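Local atomic coordinates of peptidoglycan D,D-transpeptidase FtsI (Yersinia pestis, PDB entry 6SYN), a protein that probably cross-links peptidoglycan as a class B penicillin-binding protein of the division septum, through a serine that beta-lactams acylate. Residues I247-S252 with F362-M367; T253-V258 with A437-T442; V339-G344 with T369-A374. One frame throughout, in Å; residues are numbered along the deposited sequence.

Contact 1 of 3, residues I247-S252 with F362-M367; sequences IFEPGS and FGYGLM. With CB9 ((2R,4S)-2-[(1R)-1-{[(2S)-2-carboxy-2-phenylacetyl]amino}-2-oxoethyl]-5,5-dimethyl-1,3-thiazolidine-4-carboxylic acid), chain D.
Glu249 reaches across from the loop 247-252 to the loop 362-367, and its carboxylate supplies the main polar link. Glu249 OE2 takes the backbone N-H of Gly365 at 2.5 Å in a nearly straight bond (171°), met almost along the C-O axis. The other oxygen, OE1, sits at the edge of the Tyr364 ring, 3.4 Å from Tyr364 CD1, with carboxylate and ring planes 69° apart; it is also bonded to the hydroxyl of Tyr452. With two oxygens gripped by different partners, the carboxylate is fixed in rotation.

Backbone bonds continue the link. Gly251 N donates to Gly363 O at 3.1 Å. CA-H...O contacts run both ways, Glu249 CA to Leu366 O and Met367 CA to Phe248 O among them, and accompany the close approach of the backbones, Gly251 CA and Gly363 CA being 3.7 Å apart.

Apolar packing fills in the rest: Ile247 CG1 lies on Met367 CB at 3.4 Å, while the Pro250 ring crosses Leu366 at about a right angle, CD to CD2.

The remaining bonds go to the ligand. Ser252 OG is covalently joined to CB9 C, and Ser252 N gives CB9 O a weak bond at 3.2 Å. Tyr364 CG is anti to its own carbonyl carbon (chi1 -65°), and the ring carries OH to CB9 OAH, to which it donates at 2.5 Å, while Lys444 N is its second partner. The chemistry is that of an acyl-enzyme: one loop carries the ester, the other holds the drug's side-chain carboxylate, and Glu249 ties the two loops together.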
loop_
_atom_site.group_PDB
_atom_site.type_symbol
_atom_site.label_atom_id
_atom_site.label_comp_id
_atom_site.label_asym_id
_atom_site.label_seq_id
_atom_site.Cartn_x
_atom_site.Cartn_y
_atom_site.Cartn_z
ATOM N N ILE A 247 5.250 6.871 5.787
ATOM C CA ILE A 247 6.532 6.227 6.197
ATOM C C ILE A 247 6.380 5.812 7.663
ATOM O O ILE A 247 5.938 6.639 8.474
ATOM C CB ILE A 247 7.782 7.088 5.898
ATOM C CG1 ILE A 247 8.118 8.107 6.994
ATOM C CG2 ILE A 247 7.679 7.733 4.521
ATOM C CD1 ILE A 247 7.173 9.270 7.114
ATOM N N PHE A 248 6.651 4.540 7.950
ATOM C CA PHE A 248 6.429 3.891 9.266
ATOM C C PHE A 248 7.718 3.222 9.738
ATOM O O PHE A 248 8.504 2.755 8.883
ATOM C CB PHE A 248 5.366 2.793 9.177
ATOM C CG PHE A 248 3.957 3.255 8.908
ATOM C CD1 PHE A 248 3.352 4.208 9.712
ATOM C CD2 PHE A 248 3.220 2.701 7.874
ATOM C CE1 PHE A 248 2.050 4.622 9.465
ATOM C CE2 PHE A 248 1.915 3.104 7.639
ATOM C CZ PHE A 248 1.332 4.065 8.433
ATOM N N GLU A 249 7.889 3.130 11.056
ATOM C CA GLU A 249 8.877 2.221 11.688
ATOM C C GLU A 249 8.477 0.776 11.366
ATOM O O GLU A 249 7.343 0.360 11.620
ATOM C CB GLU A 249 8.993 2.550 13.178
ATOM C CG GLU A 249 9.695 3.875 13.418
ATOM C CD GLU A 249 10.367 4.033 14.770
ATOM O OE1 GLU A 249 9.645 4.265 15.760
ATOM O OE2 GLU A 249 11.611 3.927 14.829
ATOM N N PRO A 250 9.379 -0.017 10.737
ATOM C CA PRO A 250 9.053 -1.374 10.289
ATOM C C PRO A 250 8.833 -2.392 11.417
ATOM O O PRO A 250 8.173 -3.383 11.175
ATOM C CB PRO A 250 10.261 -1.799 9.440
ATOM C CG PRO A 250 11.390 -0.932 9.939
ATOM C CD PRO A 250 10.743 0.373 10.356
ATOM N N GLY A 251 9.384 -2.133 12.605
ATOM C CA GLY A 251 9.238 -3.016 13.777
ATOM C C GLY A 251 9.789 -4.407 13.481
ATOM O O GLY A 251 10.726 -4.544 12.704
ATOM N N SER A 252 9.157 -5.435 14.059
ATOM C CA SER A 252 9.713 -6.781 14.046
ATOM C C SER A 252 9.853 -7.461 12.679
ATOM O O SER A 252 10.452 -8.529 12.586
ATOM C CB SER A 252 9.031 -7.669 15.091
ATOM O OG SER A 252 9.045 -7.237 16.479
ATOM N N PHE A 362 14.983 -4.642 16.196
ATOM C CA PHE A 362 13.524 -4.934 16.134
ATOM C C PHE A 362 12.793 -3.705 15.576
ATOM O O PHE A 362 11.658 -3.417 16.004
ATOM C CB PHE A 362 12.991 -5.485 17.464
ATOM C CG PHE A 362 13.500 -4.856 18.738
ATOM C CD1 PHE A 362 12.865 -3.756 19.298
ATOM C CD2 PHE A 362 14.570 -5.410 19.423
ATOM C CE1 PHE A 362 13.315 -3.208 20.491
ATOM C CE2 PHE A 362 15.017 -4.860 20.615
ATOM C CZ PHE A 362 14.390 -3.760 21.144
ATOM N N GLY A 363 13.447 -3.015 14.634
ATOM C CA GLY A 363 12.823 -2.142 13.620
ATOM C C GLY A 363 12.439 -0.759 14.119
ATOM O O GLY A 363 11.579 -0.157 13.467
ATOM N N TYR A 364 13.047 -0.253 15.197
ATOM C CA TYR A 364 12.892 1.157 15.647
ATOM C C TYR A 364 14.160 1.941 15.280
ATOM O O TYR A 364 15.260 1.361 15.372
ATOM C CB TYR A 364 12.555 1.209 17.140
ATOM C CG TYR A 364 11.224 0.592 17.488
ATOM C CD1 TYR A 364 10.037 1.194 17.096
ATOM C CD2 TYR A 364 11.146 -0.602 18.191
ATOM C CE1 TYR A 364 8.806 0.633 17.397
ATOM C CE2 TYR A 364 9.924 -1.179 18.499
ATOM C CZ TYR A 364 8.749 -0.557 18.103
ATOM O OH TYR A 364 7.539 -1.111 18.417
ATOM N N GLY A 365 14.012 3.202 14.849
ATOM C CA GLY A 365 15.129 4.096 14.467
ATOM C C GLY A 365 15.193 4.397 12.972
ATOM O O GLY A 365 16.185 5.031 12.540
ATOM N N LEU A 366 14.180 3.984 12.205
ATOM C CA LEU A 366 14.079 4.219 10.738
ATOM C C LEU A 366 12.605 4.208 10.332
ATOM O O LEU A 366 11.802 3.542 11.008
ATOM C CB LEU A 366 14.873 3.156 9.965
ATOM C CG LEU A 366 14.284 1.742 9.896
ATOM C CD1 LEU A 366 15.144 0.852 9.008
ATOM C CD2 LEU A 366 14.139 1.112 11.273
ATOM N N MET A 367 12.280 4.904 9.249
ATOM C CA MET A 367 10.895 5.026 8.736
ATOM C C MET A 367 10.897 4.678 7.245
ATOM O O MET A 367 11.751 5.199 6.511
ATOM C CB MET A 367 10.362 6.437 8.993
ATOM C CG MET A 367 10.477 6.830 10.457
ATOM S SD MET A 367 9.243 8.042 10.987
ATOM C CE MET A 367 8.754 7.348 12.566
HETATM C C CB9 D . 7.960 -6.673 17.016
HETATM N N CB9 D . 7.075 -6.007 19.269
HETATM O O CB9 D . 7.124 -6.054 16.404
HETATM C CA CB9 D . 7.930 -6.931 18.519
HETATM C CB CB9 D . 7.629 -8.432 18.796
HETATM C CAA CB9 D . 4.813 -10.607 19.572
HETATM C CAB CB9 D . 3.935 -8.301 19.938
HETATM O OAD CB9 D . 3.373 -9.379 16.885
HETATM O OAE CB9 D . 7.066 -2.708 22.642
HETATM O OAF CB9 D . 8.838 -4.895 20.091
HETATM O OAG CB9 D . 5.210 -10.153 16.033
HETATM O OAH CB9 D . 7.326 -2.503 20.540
HETATM C CAJ CB9 D . 2.660 -5.489 22.095
HETATM C CAK CB9 D . 3.640 -6.149 22.800
HETATM C CAL CB9 D . 3.011 -4.558 21.146
HETATM C CAM CB9 D . 4.977 -5.879 22.551
HETATM C CAN CB9 D . 4.349 -4.287 20.888
HETATM N NAP CB9 D . 6.828 -9.080 17.747
HETATM S SAQ CB9 D . 6.629 -8.670 20.298
HETATM C CAR CB9 D . 4.586 -9.494 16.843
HETATM C CAS CB9 D . 7.083 -3.154 21.524
HETATM C CAT CB9 D . 7.646 -5.194 20.165
HETATM C CAU CB9 D . 5.352 -4.971 21.568
HETATM C CAX CB9 D . 5.409 -8.738 17.900
HETATM C CAY CB9 D . 6.830 -4.665 21.362
HETATM C CAZ CB9 D . 5.084 -9.123 19.381
#

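Contact 2 of 3, residues T253-V258 with A437-T442; sequences TVKPMV and AIKTGT. With CB9 ((2R,4S)-2-[(1R)-1-{[(2S)-2-carboxy-2-phenylacetyl]amino}-2-oxoethyl]-5,5-dimethyl-1,3-thiazolidine-4-carboxylic acid), chain D.
Lys255 and Lys439 run past each other at a slant, alkyl chain against alkyl chain, with Lys439 CE 3.8 Å from Lys255 CD. The two are shaped differently. Lys255 is extended along its whole length; Lys439 has CG anti to its backbone N (chi1 -176°), which sets CG against the Pro256 ring, 3.9 Å from Pro256 CD. Later bends at chi2 and chi4 swing CE toward Lys255 and turn Lys439 NZ back to donate to Thr440 O at 3.0 Å, from above the carbonyl plane.

The two ammonium ends come within 4.7 Å, NZ to NZ, and share Ser304 OG as a hydrogen-bond partner; Lys255 NZ also reaches Asn306 OD1 and, weakly, Ser252 OG.

Beyond the lysines, the strand turns to CB9. Thr440 OG1 donates to CB9 OAG at 2.7 Å and Thr442 OG1 to CB9 OAD at 2.6 Å, so the thiazolidine carboxylate is held by a hydroxyl at each oxygen. Thr442 N donates to CB9 O at 3.0 Å, the carbonyl oxygen of the acyl group, as expected of an oxyanion hole. This is the active site of penicillin-binding transpeptidases: an SxxK helix start facing a KTG strand, with Ser304 and Asn306 matching the SxN motif.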
loop_
_atom_site.group_PDB
_atom_site.type_symbol
_atom_site.label_atom_id
_atom_site.label_comp_id
_atom_site.label_asym_id
_atom_site.label_seq_id
_atom_site.Cartn_x
_atom_site.Cartn_y
_atom_site.Cartn_z
ATOM N N THR A 253 9.352 -6.804 11.618
ATOM C CA THR A 253 9.471 -7.290 10.248
ATOM C C THR A 253 10.930 -7.252 9.755
ATOM O O THR A 253 11.214 -7.948 8.762
ATOM C CB THR A 253 8.543 -6.510 9.304
ATOM O OG1 THR A 253 8.825 -5.115 9.416
ATOM C CG2 THR A 253 7.074 -6.753 9.584
ATOM N N VAL A 254 11.817 -6.479 10.396
ATOM C CA VAL A 254 13.271 -6.380 10.049
ATOM C C VAL A 254 14.007 -7.681 10.400
ATOM O O VAL A 254 15.031 -7.965 9.742
ATOM C CB VAL A 254 13.960 -5.190 10.745
ATOM C CG1 VAL A 254 13.403 -3.859 10.274
ATOM C CG2 VAL A 254 13.912 -5.297 12.261
ATOM N N LYS A 255 13.514 -8.426 11.399
ATOM C CA LYS A 255 14.257 -9.495 12.127
ATOM C C LYS A 255 14.845 -10.532 11.174
ATOM O O LYS A 255 15.932 -11.039 11.444
ATOM C CB LYS A 255 13.365 -10.168 13.174
ATOM C CG LYS A 255 13.094 -9.317 14.404
ATOM C CD LYS A 255 12.278 -10.015 15.468
ATOM C CE LYS A 255 12.071 -9.151 16.695
ATOM N NZ LYS A 255 10.947 -9.641 17.523
ATOM N N PRO A 256 14.167 -10.924 10.071
ATOM C CA PRO A 256 14.773 -11.838 9.101
ATOM C C PRO A 256 16.109 -11.336 8.526
ATOM O O PRO A 256 16.932 -12.171 8.208
ATOM C CB PRO A 256 13.695 -11.976 8.017
ATOM C CG PRO A 256 12.411 -11.739 8.776
ATOM C CD PRO A 256 12.763 -10.630 9.747
ATOM N N MET A 257 16.306 -10.017 8.425
ATOM C CA MET A 257 17.588 -9.420 7.959
ATOM C C MET A 257 18.618 -9.418 9.097
ATOM O O MET A 257 19.819 -9.498 8.791
ATOM C CB MET A 257 17.391 -7.996 7.434
ATOM C CG MET A 257 16.444 -7.921 6.257
ATOM S SD MET A 257 16.301 -6.241 5.610
ATOM C CE MET A 257 15.166 -5.509 6.788
ATOM N N VAL A 258 18.185 -9.348 10.356
ATOM C CA VAL A 258 19.120 -9.423 11.519
ATOM C C VAL A 258 19.724 -10.831 11.559
ATOM O O VAL A 258 20.957 -10.949 11.720
ATOM C CB VAL A 258 18.446 -9.083 12.860
ATOM C CG1 VAL A 258 19.436 -9.195 14.011
ATOM C CG2 VAL A 258 17.791 -7.710 12.846
ATOM N N ALA A 437 6.579 -18.376 4.045
ATOM C CA ALA A 437 7.633 -17.722 4.850
ATOM C C ALA A 437 7.196 -16.286 5.163
ATOM O O ALA A 437 7.344 -15.401 4.289
ATOM C CB ALA A 437 8.944 -17.772 4.107
ATOM N N ILE A 438 6.659 -16.078 6.367
ATOM C CA ILE A 438 6.170 -14.760 6.863
ATOM C C ILE A 438 6.950 -14.356 8.114
ATOM O O ILE A 438 7.574 -15.215 8.758
ATOM C CB ILE A 438 4.662 -14.802 7.170
ATOM C CG1 ILE A 438 4.341 -15.673 8.390
ATOM C CG2 ILE A 438 3.881 -15.243 5.946
ATOM C CD1 ILE A 438 3.012 -15.355 9.039
ATOM N N LYS A 439 6.862 -13.072 8.445
ATOM C CA LYS A 439 7.219 -12.509 9.764
ATOM C C LYS A 439 6.094 -11.555 10.173
ATOM O O LYS A 439 5.719 -10.699 9.353
ATOM C CB LYS A 439 8.567 -11.794 9.663
ATOM C CG LYS A 439 9.103 -11.238 10.972
ATOM C CD LYS A 439 9.558 -12.311 11.934
ATOM C CE LYS A 439 9.755 -11.801 13.340
ATOM N NZ LYS A 439 8.459 -11.538 14.001
ATOM N N THR A 440 5.555 -11.713 11.380
ATOM C CA THR A 440 4.586 -10.759 11.971
ATOM C C THR A 440 5.348 -9.564 12.542
ATOM O O THR A 440 6.584 -9.635 12.654
ATOM C CB THR A 440 3.737 -11.407 13.070
ATOM O OG1 THR A 440 4.637 -11.906 14.060
ATOM C CG2 THR A 440 2.847 -12.512 12.545
ATOM N N GLY A 441 4.609 -8.517 12.896
ATOM C CA GLY A 441 5.128 -7.315 13.565
ATOM C C GLY A 441 3.997 -6.547 14.218
ATOM O O GLY A 441 2.878 -6.530 13.652
ATOM N N THR A 442 4.266 -5.980 15.394
ATOM C CA THR A 442 3.385 -5.027 16.113
ATOM C C THR A 442 4.268 -3.853 16.540
ATOM O O THR A 442 4.917 -3.959 17.602
ATOM C CB THR A 442 2.669 -5.702 17.294
ATOM O OG1 THR A 442 2.254 -7.013 16.904
ATOM C CG2 THR A 442 1.476 -4.911 17.787
HETATM C C CB9 D . 7.960 -6.673 17.016
HETATM N N CB9 D . 7.075 -6.007 19.269
HETATM O O CB9 D . 7.124 -6.054 16.404
HETATM C CA CB9 D . 7.930 -6.931 18.519
HETATM C CB CB9 D . 7.629 -8.432 18.796
HETATM C CAA CB9 D . 4.813 -10.607 19.572
HETATM C CAB CB9 D . 3.935 -8.301 19.938
HETATM O OAD CB9 D . 3.373 -9.379 16.885
HETATM O OAE CB9 D . 7.066 -2.708 22.642
HETATM O OAF CB9 D . 8.838 -4.895 20.091
HETATM O OAG CB9 D . 5.210 -10.153 16.033
HETATM O OAH CB9 D . 7.326 -2.503 20.540
HETATM C CAJ CB9 D . 2.660 -5.489 22.095
HETATM C CAK CB9 D . 3.640 -6.149 22.800
HETATM C CAL CB9 D . 3.011 -4.558 21.146
HETATM C CAM CB9 D . 4.977 -5.879 22.551
HETATM C CAN CB9 D . 4.349 -4.287 20.888
HETATM N NAP CB9 D . 6.828 -9.080 17.747
HETATM S SAQ CB9 D . 6.629 -8.670 20.298
HETATM C CAR CB9 D . 4.586 -9.494 16.843
HETATM C CAS CB9 D . 7.083 -3.154 21.524
HETATM C CAT CB9 D . 7.646 -5.194 20.165
HETATM C CAU CB9 D . 5.352 -4.971 21.568
HETATM C CAX CB9 D . 5.409 -8.738 17.900
HETATM C CAY CB9 D . 6.830 -4.665 21.362
HETATM C CAZ CB9 D . 5.084 -9.123 19.381
#

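Contact 3 of 3, residues V339-G344 with T369-A374; sequences VGESSG and TPLQLA
The carboxamide of Gln372 meets the loop 339-344 at Ser343, and it works mostly through its edges. At one edge NE2 gives Ser343 O a weak bond of 3.2 Å, with the carbonyl oxygen somewhat off the amide plane; NE2 also donates to Lys332 O. At the other edge OE1 accepts from Thr369 N, 3.1 Å away, in the carbonyl plane and on a lone pair. The peptide between Ser343 and Gly344 meets the amide obliquely, with Gly344 N 4.2 Å from Gln372 OE1. Bonds at both ends fix the rotation of the amide and settle which end is nitrogen.

The second flat group is the carboxylate of Glu341. Leu371 CD2 lies off one of its faces, 4.4 Å from Glu341 OE1, while its oxygens are taken up by earlier residues of its own loop: OE1 by Thr334 OG1 and Leu336 N, OE2 by Leu338 N.

Between these two, Thr369 faces Ser342. Its chi1 of 66° aims OG1 at the start of the helix, where it accepts from Gln372 N at 3.0 Å, and sends CG2 toward the loop, 3.4 Å from Ser342 O. A water bridges the same pair, donating to Ser342 O at 2.9 Å and hydrogen-bonded to Thr369 OG1. The loop is shaped locally by an ST turn, Ser342 OG accepting from Gly344 N at 3.0 Å.

Leu371 and Ala374 pack on strand 204-211, and Leu373 and Ala374 on strand 471-478, so the helix rests on the central sheet of the transpeptidase domain. Thr369 and Gln372, each accepting the other's backbone N-H, make a classic capping box at the N-terminus of helix 370-381, with the loop bound to its glutamine.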
loop_
_atom_site.group_PDB
_atom_site.type_symbol
_atom_site.label_atom_id
_atom_site.label_comp_id
_atom_site.label_asym_id
_atom_site.label_seq_id
_atom_site.Cartn_x
_atom_site.Cartn_y
_atom_site.Cartn_z
ATOM N N VAL A 339 3.452 10.716 -7.437
ATOM C CA VAL A 339 3.482 12.033 -6.733
ATOM C C VAL A 339 3.466 11.794 -5.221
ATOM O O VAL A 339 2.605 11.017 -4.754
ATOM C CB VAL A 339 2.336 12.965 -7.164
ATOM C CG1 VAL A 339 0.968 12.320 -7.025
ATOM C CG2 VAL A 339 2.382 14.284 -6.406
ATOM N N GLY A 340 4.382 12.457 -4.501
ATOM C CA GLY A 340 4.585 12.321 -3.043
ATOM C C GLY A 340 5.363 11.065 -2.671
ATOM O O GLY A 340 5.418 10.745 -1.468
ATOM N N GLU A 341 5.958 10.377 -3.649
ATOM C CA GLU A 341 6.686 9.103 -3.420
ATOM C C GLU A 341 7.917 9.376 -2.551
ATOM O O GLU A 341 8.840 10.042 -3.042
ATOM C CB GLU A 341 7.088 8.461 -4.746
ATOM C CG GLU A 341 7.730 7.097 -4.576
ATOM C CD GLU A 341 7.894 6.327 -5.873
ATOM O OE1 GLU A 341 8.616 5.308 -5.869
ATOM O OE2 GLU A 341 7.303 6.754 -6.887
ATOM N N SER A 342 7.919 8.851 -1.321
ATOM C CA SER A 342 8.959 9.075 -0.285
ATOM C C SER A 342 9.957 7.910 -0.233
ATOM O O SER A 342 9.571 6.755 -0.545
ATOM C CB SER A 342 8.329 9.289 1.063
ATOM O OG SER A 342 9.325 9.442 2.066
ATOM N N SER A 343 11.192 8.219 0.177
ATOM C CA SER A 343 12.294 7.255 0.433
ATOM C C SER A 343 12.494 7.085 1.943
ATOM O O SER A 343 13.492 6.450 2.334
ATOM C CB SER A 343 13.565 7.706 -0.238
ATOM O OG SER A 343 14.182 8.751 0.497
ATOM N N GLY A 344 11.594 7.659 2.752
ATOM C CA GLY A 344 11.577 7.514 4.219
ATOM C C GLY A 344 12.810 8.114 4.876
ATOM O O GLY A 344 13.605 8.765 4.161
ATOM N N THR A 369 8.382 3.228 3.664
ATOM C CA THR A 369 7.048 3.105 3.015
ATOM C C THR A 369 6.675 1.626 3.005
ATOM O O THR A 369 7.552 0.764 3.057
ATOM C CB THR A 369 7.007 3.733 1.614
ATOM O OG1 THR A 369 7.852 2.980 0.743
ATOM C CG2 THR A 369 7.424 5.187 1.603
ATOM N N PRO A 370 5.367 1.286 3.026
ATOM C CA PRO A 370 4.924 -0.084 2.753
ATOM C C PRO A 370 5.537 -0.674 1.472
ATOM O O PRO A 370 5.936 -1.828 1.496
ATOM C CB PRO A 370 3.404 0.089 2.640
ATOM C CG PRO A 370 3.112 1.200 3.628
ATOM C CD PRO A 370 4.262 2.168 3.434
ATOM N N LEU A 371 5.631 0.128 0.406
ATOM C CA LEU A 371 6.249 -0.282 -0.883
ATOM C C LEU A 371 7.718 -0.669 -0.652
ATOM O O LEU A 371 8.166 -1.680 -1.251
ATOM C CB LEU A 371 6.125 0.849 -1.910
ATOM C CG LEU A 371 6.765 0.556 -3.269
ATOM C CD1 LEU A 371 6.184 -0.709 -3.890
ATOM C CD2 LEU A 371 6.619 1.735 -4.219
ATOM N N GLN A 372 8.436 0.090 0.183
ATOM C CA GLN A 372 9.863 -0.174 0.506
ATOM C C GLN A 372 9.973 -1.539 1.192
ATOM O O GLN A 372 10.911 -2.297 0.861
ATOM C CB GLN A 372 10.443 0.943 1.372
ATOM C CG GLN A 372 11.021 2.094 0.563
ATOM C CD GLN A 372 11.709 3.100 1.451
ATOM O OE1 GLN A 372 11.201 3.452 2.512
ATOM N NE2 GLN A 372 12.873 3.562 1.020
ATOM N N LEU A 373 9.025 -1.840 2.084
ATOM C CA LEU A 373 8.972 -3.107 2.866
ATOM C C LEU A 373 8.657 -4.287 1.934
ATOM O O LEU A 373 9.197 -5.380 2.168
ATOM C CB LEU A 373 7.925 -2.962 3.976
ATOM C CG LEU A 373 7.838 -4.128 4.961
ATOM C CD1 LEU A 373 9.172 -4.363 5.655
ATOM C CD2 LEU A 373 6.745 -3.888 5.997
ATOM N N ALA A 374 7.811 -4.070 0.921
ATOM C CA ALA A 374 7.428 -5.091 -0.081
ATOM C C ALA A 374 8.669 -5.496 -0.875
ATOM O O ALA A 374 8.843 -6.701 -1.132
ATOM C CB ALA A 374 6.344 -4.562 -0.986
HETATM O O HOH W 1 7.958 4.730 -1.883
#

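All three contacts lie in the transpeptidase domain. Contacts 1 and 2 follow directly on one another at Ser252 and Thr253; their centres are about 11 Å apart, both touch CB9, and Ser252 O packs on Lys439 CE. Contact 3 lies about 13 Å from contact 1 and 18 Å from contact 2, centre to centre, away from the ligand. Ile247 of contact 1 touches Ser342 and Thr369, and Thr253 of contact 2 touches Leu373. Along the chain contact 1 interlocks with both others, and contact 3 is nested within contact 2. The loop 362-367 thus leads from the drug pocket to helix 370-381, joining the active site to the helix packed on the five-stranded sheet.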